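Local structure of chromosome-partitioning protein ParB (Caulobacter vibrioides, 7BM8) at residues K68-P73 and T105-V110. The protein binds DNA at the replication origin and takes part in chromosome partition, spreading along DNA under the control of bound CTP. Numbering follows the deposited sequence.
With CTP (cytidine-5'-triphosphate), chain C.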
ATOM      1  N   LYS A  68      -9.476 -14.052   5.966  1.00 68.70           N
ATOM      2  CA  LYS A  68      -9.439 -14.287   4.495  1.00 66.92           C
ATOM      3  C   LYS A  68      -8.058 -14.803   4.059  1.00 65.39           C
ATOM      4  O   LYS A  68      -7.872 -15.013   2.844  1.00 67.77           O
ATOM      5  CB  LYS A  68      -9.791 -12.991   3.756  1.00 70.97           C
ATOM      6  CG  LYS A  68     -11.121 -12.352   4.144  1.00 75.73           C
ATOM      7  CD  LYS A  68     -12.302 -12.860   3.347  1.00 80.88           C
ATOM      8  CE  LYS A  68     -13.613 -12.210   3.740  1.00 85.37           C
ATOM      9  NZ  LYS A  68     -14.212 -12.835   4.945  1.00 85.98           N
ATOM     10  N   GLY A  69      -7.125 -15.007   4.996  1.00 67.00           N
ATOM     11  CA  GLY A  69      -5.779 -15.542   4.709  1.00 65.00           C
ATOM     12  C   GLY A  69      -4.870 -14.493   4.094  1.00 65.26           C
ATOM     13  O   GLY A  69      -5.274 -13.313   4.039  1.00 72.52           O
ATOM     14  N   VAL A  70      -3.685 -14.909   3.642  1.00 62.42           N
ATOM     15  CA  VAL A  70      -2.685 -14.034   2.958  1.00 57.50           C
ATOM     16  C   VAL A  70      -3.110 -13.900   1.492  1.00 56.70           C
ATOM     17  O   VAL A  70      -3.053 -14.914   0.767  1.00 63.89           O
ATOM     18  CB  VAL A  70      -1.255 -14.590   3.096  1.00 53.30           C
ATOM     19  CG1 VAL A  70      -0.226 -13.651   2.483  1.00 55.63           C
ATOM     20  CG2 VAL A  70      -0.907 -14.889   4.546  1.00 51.06           C
ATOM     21  N   LEU A  71      -3.528 -12.698   1.085  1.00 53.59           N
ATOM     22  CA  LEU A  71      -4.177 -12.436  -0.228  1.00 56.53           C
ATOM     23  C   LEU A  71      -3.114 -12.169  -1.300  1.00 63.61           C
ATOM     24  O   LEU A  71      -3.309 -12.643  -2.436  1.00 75.10           O
ATOM     25  CB  LEU A  71      -5.141 -11.253  -0.088  1.00 55.02           C
ATOM     26  CG  LEU A  71      -6.357 -11.499   0.806  1.00 52.46           C
ATOM     27  CD1 LEU A  71      -7.047 -10.192   1.173  1.00 50.67           C
ATOM     28  CD2 LEU A  71      -7.334 -12.450   0.133  1.00 51.48           C
ATOM     29  N   GLN A  72      -2.049 -11.435  -0.961  1.00 66.54           N
ATOM     30  CA  GLN A  72      -0.912 -11.130  -1.874  1.00 72.00           C
ATOM     31  C   GLN A  72       0.253 -12.058  -1.538  1.00 65.93           C
ATOM     32  O   GLN A  72       0.797 -11.984  -0.440  1.00 67.48           O
ATOM     33  CB  GLN A  72      -0.489  -9.663  -1.751  1.00 80.32           C
ATOM     34  CG  GLN A  72      -1.502  -8.668  -2.306  1.00 90.04           C
ATOM     35  CD  GLN A  72      -1.663  -8.700  -3.811  1.00 98.09           C
ATOM     36  OE1 GLN A  72      -2.591  -8.108  -4.361  1.00100.43           O
ATOM     37  NE2 GLN A  72      -0.766  -9.391  -4.499  1.00 94.59           N
ATOM     38  N   PRO A  73       0.669 -12.965  -2.454  1.00 63.68           N
ATOM     39  CA  PRO A  73       1.823 -13.832  -2.213  1.00 65.53           C
ATOM     40  C   PRO A  73       3.073 -13.040  -1.801  1.00 65.86           C
ATOM     41  O   PRO A  73       3.237 -11.924  -2.267  1.00 60.88           O
ATOM     42  CB  PRO A  73       2.052 -14.535  -3.558  1.00 64.17           C
ATOM     43  CG  PRO A  73       0.690 -14.529  -4.210  1.00 63.14           C
ATOM     44  CD  PRO A  73       0.040 -13.235  -3.756  1.00 66.84           C
ATOM     45  N   THR A 105       1.303 -22.716   6.555  1.00 51.16           N
ATOM     46  CA  THR A 105       1.924 -22.429   5.229  1.00 52.12           C
ATOM     47  C   THR A 105       1.598 -20.996   4.791  1.00 51.78           C
ATOM     48  O   THR A 105       0.611 -20.433   5.302  1.00 45.96           O
ATOM     49  CB  THR A 105       1.466 -23.419   4.150  1.00 48.63           C
ATOM     50  OG1 THR A 105       0.152 -23.051   3.730  1.00 49.99           O
ATOM     51  CG2 THR A 105       1.473 -24.857   4.621  1.00 51.19           C
ATOM     52  N   VAL A 106       2.396 -20.445   3.870  1.00 55.36           N
ATOM     53  CA  VAL A 106       2.161 -19.109   3.241  1.00 56.36           C
ATOM     54  C   VAL A 106       2.411 -19.211   1.741  1.00 55.16           C
ATOM     55  O   VAL A 106       3.218 -20.024   1.295  1.00 53.91           O
ATOM     56  CB  VAL A 106       3.031 -18.008   3.874  1.00 51.02           C
ATOM     57  CG1 VAL A 106       2.501 -17.589   5.237  1.00 53.78           C
ATOM     58  CG2 VAL A 106       4.488 -18.428   3.966  1.00 54.79           C
ATOM     59  N   PRO A 107       1.719 -18.383   0.926  1.00 55.94           N
ATOM     60  CA  PRO A 107       1.973 -18.308  -0.511  1.00 49.49           C
ATOM     61  C   PRO A 107       3.227 -17.476  -0.804  1.00 50.73           C
ATOM     62  O   PRO A 107       3.301 -16.360  -0.319  1.00 51.02           O
ATOM     63  CB  PRO A 107       0.719 -17.606  -1.043  1.00 53.81           C
ATOM     64  CG  PRO A 107       0.289 -16.704   0.101  1.00 53.77           C
ATOM     65  CD  PRO A 107       0.648 -17.468   1.356  1.00 54.71           C
ATOM     66  N   ILE A 108       4.171 -18.033  -1.567  1.00 55.13           N
ATOM     67  CA  ILE A 108       5.479 -17.384  -1.891  1.00 56.87           C
ATOM     68  C   ILE A 108       5.686 -17.389  -3.406  1.00 53.68           C
ATOM     69  O   ILE A 108       5.037 -18.200  -4.089  1.00 52.63           O
ATOM     70  CB  ILE A 108       6.651 -18.079  -1.164  1.00 57.85           C
ATOM     71  CG1 ILE A 108       6.734 -19.573  -1.491  1.00 55.29           C
ATOM     72  CG2 ILE A 108       6.574 -17.833   0.335  1.00 57.92           C
ATOM     73  CD1 ILE A 108       8.014 -20.238  -1.031  1.00 49.22           C
ATOM     74  N   MET A 109       6.563 -16.503  -3.888  1.00 55.55           N
ATOM     75  CA  MET A 109       7.119 -16.508  -5.267  1.00 59.82           C
ATOM     76  C   MET A 109       8.640 -16.396  -5.169  1.00 58.92           C
ATOM     77  O   MET A 109       9.116 -15.365  -4.644  1.00 57.34           O
ATOM     78  CB  MET A 109       6.588 -15.334  -6.092  1.00 66.45           C
ATOM     79  CG  MET A 109       5.100 -15.399  -6.336  1.00 68.62           C
ATOM     80  SD  MET A 109       4.432 -13.825  -6.897  1.00 73.54           S
ATOM     81  CE  MET A 109       4.892 -12.742  -5.544  1.00 69.49           C
ATOM     82  N   VAL A 110       9.360 -17.421  -5.636  1.00 53.73           N
ATOM     83  CA  VAL A 110      10.849 -17.500  -5.567  1.00 50.55           C
ATOM     84  C   VAL A 110      11.428 -16.950  -6.874  1.00 54.00           C
ATOM     85  O   VAL A 110      11.083 -17.483  -7.942  1.00 67.87           O
ATOM     86  CB  VAL A 110      11.334 -18.936  -5.307  1.00 43.39           C
ATOM     87  CG1 VAL A 110      12.843 -18.989  -5.135  1.00 43.53           C
ATOM     88  CG2 VAL A 110      10.637 -19.557  -4.109  1.00 43.37           C
TER
HETATM   89  N1  CTP C 301      -2.636  -8.197   2.480  1.00 46.58           N
HETATM   90  C2  CTP C 301      -2.811  -9.549   2.160  1.00 44.57           C
HETATM   91  N3  CTP C 301      -3.767 -10.261   2.802  1.00 43.36           N
HETATM   92  C4  CTP C 301      -4.531  -9.680   3.736  1.00 51.41           C
HETATM   93  C5  CTP C 301      -4.364  -8.307   4.081  1.00 49.23           C
HETATM   94  C6  CTP C 301      -3.411  -7.612   3.440  1.00 46.09           C
HETATM   95  O2  CTP C 301      -2.088 -10.059   1.291  1.00 46.03           O
HETATM   96  N4  CTP C 301      -5.447 -10.427   4.335  1.00 54.88           N
HETATM   97  C1' CTP C 301      -1.566  -7.451   1.765  1.00 53.09           C
HETATM   98  C2' CTP C 301      -1.914  -6.005   1.416  1.00 56.97           C
HETATM   99  O2' CTP C 301      -2.757  -5.989   0.287  1.00 64.48           O
HETATM  100  C3' CTP C 301      -0.505  -5.469   1.137  1.00 61.94           C
HETATM  101  C4' CTP C 301       0.362  -6.215   2.170  1.00 64.00           C
HETATM  102  O4' CTP C 301      -0.436  -7.353   2.597  1.00 61.39           O
HETATM  103  O3' CTP C 301      -0.093  -5.772  -0.189  1.00 61.03           O
HETATM  104  C5' CTP C 301       0.801  -5.413   3.372  1.00 60.26           C
HETATM  105  O5' CTP C 301       1.664  -4.335   2.927  1.00 58.73           O
HETATM  106  PA  CTP C 301       2.826  -3.723   3.847  1.00 58.13           P
HETATM  107  O1A CTP C 301       3.831  -3.055   2.969  1.00 63.96           O
HETATM  108  O2A CTP C 301       2.222  -2.938   4.962  1.00 59.65           O
HETATM  109  O3A CTP C 301       3.500  -5.039   4.453  1.00 56.25           O
HETATM  110  PB  CTP C 301       4.234  -6.223   3.671  1.00 56.24           P
HETATM  111  O1B CTP C 301       3.615  -7.513   4.081  1.00 66.85           O
HETATM  112  O2B CTP C 301       4.286  -5.841   2.224  1.00 59.05           O
HETATM  113  O3B CTP C 301       5.707  -6.151   4.286  1.00 69.92           O
HETATM  114  PG  CTP C 301       6.961  -5.249   3.824  1.00109.02           P
HETATM  115  O1G CTP C 301       7.917  -6.157   3.082  1.00102.78           O
HETATM  116  O2G CTP C 301       6.366  -4.176   2.933  1.00 89.15           O
HETATM  117  O3G CTP C 301       7.549  -4.702   5.102  1.00 94.63           O
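The ring of P107 meets the loop 68-73 along its CB-CG-CD rim. This is the CTP-binding loop of the ParB N-terminal domain, between helix 55-68 and strand 74-78. V70 packs on CG and CD, with its CB 3.9 Å from P107 CD. P73 sits at the other end of the rim, its CB 4.2 Å from P107 CB. The flat cytosine of CTP lies on the far side of the loop. L71 CD1 lies above the plane of the base, near its C4-N4 edge, 3.6 Å from CTP C4.

The loop backbone reads the pairing edge of the base. CTP N4 donates to G69 O, L71 N donates to CTP N3 at 3.0 Å, and Q72 N donates to CTP O2. The first two bonds are equally straight, each 161°. L71 also packs on I124 of the second subunit, and P73 on M109 of that subunit.

V70 has CG1 anti to its backbone N (chi1 -176°), which puts that methyl 3.9 Å from P107 CG. P73 leads into strand 74-78, which pairs in parallel with strand 105-110; the backbones of P107 and M109 both hydrogen-bond to that of I74. The bend of M109 at chi3 (-58°) turns CE toward P73, 3.9 Å from P73 CB.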